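A rubisco-like protein (Burkholderia fungorum, PDB 3NWR) is a homologue of the Rubisco large subunit, classed as a lyase, that may act through Rubisco-like enolisation chemistry. Local coordinates at residues Y19-P24 and D32-E37; P73-A78 and P295-S300; T109-V114 and Q305-L310. All coordinates share one frame; numbering follows the deposited sequence.

Contact 1. Residues Y19-P24 and D32-E37; sequences YLIETP and DVMAGE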
loop_
_atom_site.group_PDB
_atom_site.type_symbol
_atom_site.label_atom_id
_atom_site.label_comp_id
_atom_site.label_asym_id
_atom_site.label_seq_id
_atom_site.Cartn_x
_atom_site.Cartn_y
_atom_site.Cartn_z
ATOM N N TYR A 19 -10.351 -4.724 -15.408
ATOM C CA TYR A 19 -9.185 -3.858 -15.579
ATOM C C TYR A 19 -9.313 -2.979 -16.801
ATOM O O TYR A 19 -10.035 -3.305 -17.744
ATOM C CB TYR A 19 -7.906 -4.683 -15.757
ATOM C CG TYR A 19 -7.632 -5.643 -14.638
ATOM C CD1 TYR A 19 -6.745 -5.316 -13.622
ATOM C CD2 TYR A 19 -8.253 -6.882 -14.602
ATOM C CE1 TYR A 19 -6.491 -6.209 -12.591
ATOM C CE2 TYR A 19 -8.006 -7.776 -13.577
ATOM C CZ TYR A 19 -7.135 -7.426 -12.573
ATOM O OH TYR A 19 -6.897 -8.311 -11.550
ATOM N N LEU A 20 -8.600 -1.858 -16.771
ATOM C CA LEU A 20 -8.301 -1.097 -17.974
ATOM C C LEU A 20 -6.833 -1.332 -18.268
ATOM O O LEU A 20 -5.978 -1.050 -17.424
ATOM C CB LEU A 20 -8.559 0.398 -17.742
ATOM C CG LEU A 20 -7.944 1.352 -18.771
ATOM C CD1 LEU A 20 -8.652 1.224 -20.108
ATOM C CD2 LEU A 20 -8.006 2.792 -18.266
ATOM N N ILE A 21 -6.517 -1.864 -19.448
ATOM C CA ILE A 21 -5.123 -2.077 -19.795
ATOM C C ILE A 21 -4.739 -1.279 -21.030
ATOM O O ILE A 21 -5.598 -0.875 -21.816
ATOM C CB ILE A 21 -4.783 -3.565 -20.010
ATOM C CG1 ILE A 21 -5.522 -4.123 -21.232
ATOM C CG2 ILE A 21 -5.104 -4.357 -18.753
ATOM C CD1 ILE A 21 -4.995 -5.487 -21.679
ATOM N N GLU A 22 -3.447 -1.015 -21.157
ATOM C CA GLU A 22 -2.911 -0.292 -22.301
ATOM C C GLU A 22 -1.651 -1.009 -22.750
ATOM O O GLU A 22 -0.798 -1.356 -21.933
ATOM C CB GLU A 22 -2.589 1.146 -21.909
ATOM C CG GLU A 22 -2.066 2.018 -23.045
ATOM C CD GLU A 22 -1.570 3.357 -22.533
ATOM O OE1 GLU A 22 -2.403 4.134 -22.009
ATOM O OE2 GLU A 22 -0.351 3.609 -22.634
ATOM N N THR A 23 -1.531 -1.242 -24.056
ATOM C CA THR A 23 -0.415 -2.015 -24.585
ATOM C C THR A 23 -0.308 -1.777 -26.087
ATOM O O THR A 23 -1.325 -1.601 -26.757
ATOM C CB THR A 23 -0.607 -3.532 -24.324
ATOM O OG1 THR A 23 0.479 -4.270 -24.897
ATOM C CG2 THR A 23 -1.940 -4.029 -24.913
ATOM N N PRO A 24 0.924 -1.749 -26.617
ATOM C CA PRO A 24 1.053 -1.649 -28.073
ATOM C C PRO A 24 0.883 -3.026 -28.703
ATOM O O PRO A 24 0.812 -3.141 -29.931
ATOM C CB PRO A 24 2.485 -1.162 -28.252
ATOM C CG PRO A 24 3.225 -1.765 -27.103
ATOM C CD PRO A 24 2.236 -1.790 -25.946
ATOM N N ASP A 32 -4.532 -12.486 -21.464
ATOM C CA ASP A 32 -4.305 -13.860 -21.044
ATOM C C ASP A 32 -2.950 -14.042 -20.354
ATOM O O ASP A 32 -2.805 -14.897 -19.479
ATOM C CB ASP A 32 -4.475 -14.852 -22.190
ATOM C CG ASP A 32 -4.547 -16.283 -21.695
ATOM O OD1 ASP A 32 -5.524 -16.625 -20.988
ATOM O OD2 ASP A 32 -3.619 -17.055 -21.999
ATOM N N VAL A 33 -1.961 -13.242 -20.745
ATOM C CA VAL A 33 -0.712 -13.187 -19.996
ATOM C C VAL A 33 -1.020 -12.811 -18.543
ATOM O O VAL A 33 -0.540 -13.457 -17.612
ATOM C CB VAL A 33 0.278 -12.179 -20.594
ATOM C CG1 VAL A 33 1.400 -11.885 -19.600
ATOM C CG2 VAL A 33 0.851 -12.711 -21.902
ATOM N N MET A 34 -1.841 -11.781 -18.356
ATOM C CA MET A 34 -2.259 -11.376 -17.013
ATOM C C MET A 34 -2.938 -12.511 -16.258
ATOM O O MET A 34 -2.610 -12.793 -15.102
ATOM C CB MET A 34 -3.198 -10.168 -17.086
ATOM C CG MET A 34 -2.559 -8.964 -17.721
ATOM S SD MET A 34 -3.746 -7.624 -17.951
ATOM C CE MET A 34 -4.193 -7.358 -16.227
ATOM N N ALA A 35 -3.890 -13.168 -16.914
ATOM C CA ALA A 35 -4.621 -14.267 -16.296
ATOM C C ALA A 35 -3.676 -15.389 -15.876
ATOM O O ALA A 35 -3.784 -15.934 -14.771
ATOM C CB ALA A 35 -5.683 -14.797 -17.258
ATOM N N GLY A 36 -2.743 -15.729 -16.759
ATOM C CA GLY A 36 -1.813 -16.812 -16.495
ATOM C C GLY A 36 -0.840 -16.472 -15.388
ATOM O O GLY A 36 -0.603 -17.278 -14.483
ATOM N N GLU A 37 -0.272 -15.273 -15.456
ATOM C CA GLU A 37 0.730 -14.867 -14.479
ATOM C C GLU A 37 0.169 -14.797 -13.066
ATOM O O GLU A 37 0.878 -15.087 -12.103
ATOM C CB GLU A 37 1.350 -13.527 -14.870
ATOM C CG GLU A 37 2.282 -13.645 -16.056
ATOM C CD GLU A 37 3.442 -14.572 -15.759
ATOM O OE1 GLU A 37 4.259 -14.221 -14.879
ATOM O OE2 GLU A 37 3.522 -15.654 -16.383
#
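With M34 CG anti to its carbonyl carbon (chi1 -61°) and an extended chi2, the thioether of M34 reaches out from helix 27-37 to Y19 and I21 on strand 14-23. A bend at chi3 (61°) then folds its terminal methyl back over the Y19 ring. CE stands 4.1 Å above the ring plane and 13° off the normal through the centroid, a CH-pi contact over one face, displaced toward the CG and CD1 side of the ring. Y19 CG is 4.2 Å from M34 CE. One bond back along the side chain, the sulfur rests on the branch methyl of I21, with SD 3.6 Å from I21 CG2. That methyl also lies 4.0 Å from M34 CE, so I21 CG2 flanks the last S-C bond of M34. The side chains of Y19 and I21 each run past M34 in the opposite direction, and the residues' backbones stay well apart: the CA atoms of I21 and M34 are 10.1 Å from each other.

Y19 and I21 alternate with L20 along the strand and turn to the same side of the antiparallel sheet, the side covered by this helix. Together strand, turn and helix form the opening beta-alpha unit of the Rubisco-type N-terminal domain. L118 touches both the ring of Y19 and M34, and L121 also packs on M34. The polar end of the tyrosine leaves this apolar patch: its OH hydrogen-bonds V114 O.

No hydrogen bond crosses between the two segments. Helix and sheet therefore meet here through dispersion and the weak attraction of a polarised S-methyl for a pi face, while the buried phenol satisfies its hydroxyl at V114, which probably also limits how far the ring can shift under CE.

Contact 2. Residues P73-A78 and P295-S300; sequences PSLPNA and PALGMS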
loop_
_atom_site.group_PDB
_atom_site.type_symbol
_atom_site.label_atom_id
_atom_site.label_comp_id
_atom_site.label_asym_id
_atom_site.label_seq_id
_atom_site.Cartn_x
_atom_site.Cartn_y
_atom_site.Cartn_z
ATOM N N PRO A 73 2.333 6.467 -25.028
ATOM C CA PRO A 73 2.226 5.519 -23.907
ATOM C C PRO A 73 2.043 6.241 -22.571
ATOM O O PRO A 73 2.716 7.243 -22.312
ATOM C CB PRO A 73 3.570 4.789 -23.932
ATOM C CG PRO A 73 4.512 5.736 -24.638
ATOM C CD PRO A 73 3.676 6.481 -25.631
ATOM N N SER A 74 1.144 5.735 -21.732
ATOM C CA SER A 74 0.860 6.377 -20.451
ATOM C C SER A 74 2.005 6.210 -19.452
ATOM O O SER A 74 2.231 7.084 -18.614
ATOM C CB SER A 74 -0.435 5.833 -19.852
ATOM O OG SER A 74 -1.552 6.132 -20.678
ATOM N N LEU A 75 2.710 5.086 -19.540
ATOM C CA LEU A 75 3.808 4.779 -18.624
ATOM C C LEU A 75 5.071 4.376 -19.379
ATOM O O LEU A 75 4.995 3.727 -20.425
ATOM C CB LEU A 75 3.426 3.628 -17.689
ATOM C CG LEU A 75 2.159 3.758 -16.839
ATOM C CD1 LEU A 75 1.866 2.410 -16.181
ATOM C CD2 LEU A 75 2.312 4.854 -15.789
ATOM N N PRO A 76 6.242 4.748 -18.844
ATOM C CA PRO A 76 7.498 4.219 -19.388
ATOM C C PRO A 76 7.540 2.702 -19.276
ATOM O O PRO A 76 6.912 2.114 -18.389
ATOM C CB PRO A 76 8.567 4.817 -18.466
ATOM C CG PRO A 76 7.920 5.988 -17.815
ATOM C CD PRO A 76 6.462 5.663 -17.710
ATOM N N ASN A 77 8.288 2.069 -20.168
ATOM C CA ASN A 77 8.433 0.629 -20.128
ATOM C C ASN A 77 9.723 0.221 -20.821
ATOM O O ASN A 77 9.835 0.353 -22.037
ATOM C CB ASN A 77 7.218 -0.039 -20.785
ATOM C CG ASN A 77 7.298 -1.547 -20.743
ATOM O OD1 ASN A 77 8.367 -2.124 -20.925
ATOM N ND2 ASN A 77 6.169 -2.197 -20.487
ATOM N N ALA A 78 10.689 -0.261 -20.042
ATOM C CA ALA A 78 12.021 -0.566 -20.563
ATOM C C ALA A 78 12.046 -1.776 -21.495
ATOM O O ALA A 78 12.823 -1.813 -22.449
ATOM C CB ALA A 78 13.012 -0.758 -19.417
ATOM N N PRO A 295 -4.923 7.879 -14.130
ATOM C CA PRO A 295 -6.030 7.039 -14.604
ATOM C C PRO A 295 -5.578 5.755 -15.305
ATOM O O PRO A 295 -6.385 4.832 -15.446
ATOM C CB PRO A 295 -6.775 7.954 -15.594
ATOM C CG PRO A 295 -5.797 9.011 -15.954
ATOM C CD PRO A 295 -4.963 9.226 -14.724
ATOM N N ALA A 296 -4.321 5.688 -15.727
ATOM C CA ALA A 296 -3.816 4.502 -16.413
ATOM C C ALA A 296 -3.207 3.490 -15.456
ATOM O O ALA A 296 -2.715 2.456 -15.888
ATOM C CB ALA A 296 -2.786 4.892 -17.472
ATOM N N LEU A 297 -3.230 3.785 -14.160
ATOM C CA LEU A 297 -2.497 2.968 -13.202
ATOM C C LEU A 297 -3.255 2.782 -11.903
ATOM O O LEU A 297 -4.032 3.636 -11.507
ATOM C CB LEU A 297 -1.146 3.632 -12.898
ATOM C CG LEU A 297 -0.120 2.893 -12.036
ATOM C CD1 LEU A 297 0.302 1.587 -12.711
ATOM C CD2 LEU A 297 1.101 3.781 -11.781
ATOM N N GLY A 298 -3.010 1.660 -11.238
ATOM C CA GLY A 298 -3.415 1.513 -9.851
ATOM C C GLY A 298 -4.777 0.885 -9.629
ATOM O O GLY A 298 -5.081 -0.163 -10.196
ATOM N N MET A 299 -5.605 1.534 -8.817
ATOM C CA MET A 299 -6.839 0.917 -8.363
ATOM C C MET A 299 -7.943 1.956 -8.244
ATOM O O MET A 299 -7.791 2.948 -7.528
ATOM C CB MET A 299 -6.601 0.251 -7.005
ATOM C CG MET A 299 -7.585 -0.824 -6.661
ATOM S SD MET A 299 -7.149 -1.576 -5.072
ATOM C CE MET A 299 -5.493 -2.170 -5.334
ATOM N N SER A 300 -9.049 1.743 -8.956
ATOM C CA SER A 300 -10.235 2.580 -8.766
ATOM C C SER A 300 -10.880 2.273 -7.417
ATOM O O SER A 300 -10.643 1.212 -6.815
ATOM C CB SER A 300 -11.261 2.342 -9.876
ATOM O OG SER A 300 -10.692 2.614 -11.144
#
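Two loops of the Rubisco-type large chain meet here, S74 and L75 of the N-terminal domain facing A296 and L297 from the segment between barrel strand 280-284 and helix 301-309. The closest touch is between methylene and methyl: S74 CB lies 3.5 Å from A296 CB, tighter than usual for two carbons. The S74 hydroxyl sits alongside the same methyl, OG being 3.7 Å from A296 CB, while its hydrogen bond goes to a carboxylate oxygen of E22. Next to this pair, L75 and L297 cross at about a right angle. They meet by one branch each, with CD1 of L75 3.9 Å from CD1 of L297; L297 reaches across because its CG is anti to the backbone N (chi1 -173°).

The chain turns a corner at G298, at backbone angles that suit a residue with no side chain. From the corner on, G298 and S300 both form backbone hydrogen bonds with L129 of strand 126-133, so the barrel's loop docks on the edge of the N-terminal sheet, stitching the two domains together within one chain. R293 of the second subunit packs on L75 and hydrogen-bonds P76 O, and M290 of that subunit packs on L297, which sets the two leucines at the dimer interface.

Contact 3. Residues T109-V114 and Q305-L310; sequences TLAATV and QTLWRL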
loop_
_atom_site.group_PDB
_atom_site.type_symbol
_atom_site.label_atom_id
_atom_site.label_comp_id
_atom_site.label_asym_id
_atom_site.label_seq_id
_atom_site.Cartn_x
_atom_site.Cartn_y
_atom_site.Cartn_z
ATOM N N THR A 109 -3.404 -12.039 0.258
ATOM C CA THR A 109 -3.096 -12.783 -0.960
ATOM C C THR A 109 -4.134 -12.555 -2.059
ATOM O O THR A 109 -3.801 -12.588 -3.241
ATOM C CB THR A 109 -2.830 -14.267 -0.669
ATOM O OG1 THR A 109 -1.733 -14.341 0.242
ATOM C CG2 THR A 109 -2.468 -15.022 -1.952
ATOM N N LEU A 110 -5.374 -12.263 -1.672
ATOM C CA LEU A 110 -6.362 -11.813 -2.648
ATOM C C LEU A 110 -5.832 -10.558 -3.347
ATOM O O LEU A 110 -5.869 -10.455 -4.573
ATOM C CB LEU A 110 -7.702 -11.540 -1.957
ATOM C CG LEU A 110 -8.774 -10.869 -2.813
ATOM C CD1 LEU A 110 -9.038 -11.688 -4.063
ATOM C CD2 LEU A 110 -10.069 -10.643 -2.033
ATOM N N ALA A 111 -5.314 -9.611 -2.570
ATOM C CA ALA A 111 -4.729 -8.409 -3.172
ATOM C C ALA A 111 -3.516 -8.730 -4.054
ATOM O O ALA A 111 -3.339 -8.128 -5.114
ATOM C CB ALA A 111 -4.363 -7.382 -2.102
ATOM N N ALA A 112 -2.671 -9.663 -3.624
ATOM C CA ALA A 112 -1.500 -10.051 -4.409
ATOM C C ALA A 112 -1.926 -10.657 -5.738
ATOM O O ALA A 112 -1.175 -10.627 -6.714
ATOM C CB ALA A 112 -0.648 -11.049 -3.628
ATOM N N THR A 113 -3.129 -11.226 -5.756
ATOM C CA THR A 113 -3.623 -11.946 -6.927
ATOM C C THR A 113 -4.268 -11.002 -7.935
ATOM O O THR A 113 -3.933 -11.036 -9.118
ATOM C CB THR A 113 -4.630 -13.038 -6.516
ATOM O OG1 THR A 113 -3.992 -13.968 -5.630
ATOM C CG2 THR A 113 -5.126 -13.797 -7.752
ATOM N N VAL A 114 -5.191 -10.160 -7.474
ATOM C CA VAL A 114 -5.907 -9.259 -8.384
ATOM C C VAL A 114 -5.175 -7.961 -8.666
ATOM O O VAL A 114 -5.528 -7.240 -9.597
ATOM C CB VAL A 114 -7.330 -8.940 -7.888
ATOM C CG1 VAL A 114 -8.150 -10.230 -7.790
ATOM C CG2 VAL A 114 -7.290 -8.195 -6.552
ATOM N N GLN A 305 -12.170 -0.228 -2.151
ATOM C CA GLN A 305 -13.109 -0.295 -1.028
ATOM C C GLN A 305 -13.663 -1.705 -0.834
ATOM O O GLN A 305 -14.010 -2.087 0.277
ATOM C CB GLN A 305 -14.234 0.741 -1.183
ATOM C CG GLN A 305 -15.177 0.502 -2.367
ATOM C CD GLN A 305 -16.480 -0.166 -1.971
ATOM O OE1 GLN A 305 -17.095 0.191 -0.966
ATOM N NE2 GLN A 305 -16.930 -1.122 -2.792
ATOM N N THR A 306 -13.729 -2.487 -1.911
ATOM C CA THR A 306 -14.093 -3.895 -1.758
ATOM C C THR A 306 -13.076 -4.615 -0.873
ATOM O O THR A 306 -13.442 -5.241 0.133
ATOM C CB THR A 306 -14.197 -4.610 -3.111
ATOM O OG1 THR A 306 -15.258 -4.031 -3.880
ATOM C CG2 THR A 306 -14.475 -6.093 -2.904
ATOM N N LEU A 307 -11.796 -4.516 -1.237
ATOM C CA LEU A 307 -10.751 -5.169 -0.458
ATOM C C LEU A 307 -10.752 -4.676 0.980
ATOM O O LEU A 307 -10.711 -5.476 1.916
ATOM C CB LEU A 307 -9.390 -4.927 -1.093
ATOM C CG LEU A 307 -9.213 -5.518 -2.486
ATOM C CD1 LEU A 307 -7.908 -5.005 -3.062
ATOM C CD2 LEU A 307 -9.220 -7.038 -2.413
ATOM N N TRP A 308 -10.811 -3.362 1.170
ATOM C CA TRP A 308 -10.806 -2.832 2.535
ATOM C C TRP A 308 -12.028 -3.229 3.360
ATOM O O TRP A 308 -11.920 -3.481 4.551
ATOM C CB TRP A 308 -10.508 -1.319 2.556
ATOM C CG TRP A 308 -9.042 -1.150 2.466
ATOM C CD1 TRP A 308 -8.300 -0.733 1.384
ATOM C CD2 TRP A 308 -8.113 -1.520 3.473
ATOM N NE1 TRP A 308 -6.953 -0.794 1.691
ATOM C CE2 TRP A 308 -6.821 -1.272 2.972
ATOM C CE3 TRP A 308 -8.253 -2.019 4.774
ATOM C CZ2 TRP A 308 -5.670 -1.514 3.728
ATOM C CZ3 TRP A 308 -7.120 -2.262 5.512
ATOM C CH2 TRP A 308 -5.842 -2.013 4.989
ATOM N N ARG A 309 -13.190 -3.318 2.722
ATOM C CA ARG A 309 -14.376 -3.714 3.466
ATOM C C ARG A 309 -14.281 -5.159 3.969
ATOM O O ARG A 309 -14.882 -5.505 4.987
ATOM C CB ARG A 309 -15.624 -3.462 2.629
ATOM C CG ARG A 309 -16.030 -1.995 2.677
ATOM C CD ARG A 309 -17.054 -1.625 1.619
ATOM N NE ARG A 309 -18.336 -2.291 1.822
ATOM C CZ ARG A 309 -19.396 -2.069 1.055
ATOM N NH1 ARG A 309 -20.538 -2.708 1.293
ATOM N NH2 ARG A 309 -19.312 -1.199 0.046
ATOM N N LEU A 310 -13.502 -5.992 3.285
ATOM C CA LEU A 310 -13.282 -7.363 3.756
ATOM C C LEU A 310 -12.531 -7.418 5.089
ATOM O O LEU A 310 -12.556 -8.447 5.774
ATOM C CB LEU A 310 -12.561 -8.217 2.704
ATOM C CG LEU A 310 -13.294 -8.355 1.364
ATOM C CD1 LEU A 310 -12.438 -9.112 0.345
ATOM C CD2 LEU A 310 -14.646 -9.048 1.543
#
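Helix packs against helix at the junction of the two domains: L110 and A111 of helix 107-114, in the Rubisco-type N-terminal domain, rest on L307 of helix 301-309 and on L310 in the same segment of the TIM-barrel catalytic domain. The contact is buried and wholly apolar. The CA atoms of A111 and L307 lie 7.4 Å apart. L110 meets both leucines of the other segment through one methyl. With CG anti to the backbone N (chi1 171°), it brings CD2 against both leucines opposite, 3.7 Å from CD2 of L307 and equally 3.7 Å from CD1 of L310. It meets L307 at a slant but L310 nearly at right angles. The other branch of L307 turns to the alanine, CD1 being 4.4 Å from A111 CB.

L132 of strand 126-133 also packs on L307 and on V114, and F267 of helix 267-276 touches both A111 and L307, so sheet and barrel close around the joint. W264 of the second subunit packs on A111. On the part of helix 301-309 turned to the rest of the barrel, R309 forms a salt bridge with D349; its NH2 also donates to Q305 OE1 at 2.8 Å, in the amide plane on a lone pair, with the oxygen at the edge of the guanidinium.

Overall arrangement
Contacts 1 and 3 are buried and contact 2 only partly so; the centre of contact 3 lies about 14 Å from the centre of the chain, that of contact 1 about 27 Å. Contact 1 is internal to the N-terminal domain, whereas contacts 2 and 3 both join that domain to the barrel domain, using the loop before helix 301-309 and then the helix itself; M299 packs on L307 between them. Each contact is apolar at its centre, but the type differs: thioether on ring in contact 1, methyl branches of leucines in contact 3, and a serine-alanine touch beside leucines in contact 2. Polar ties from strand 14-23, through Y19 and E22, connect contact 1 to both others.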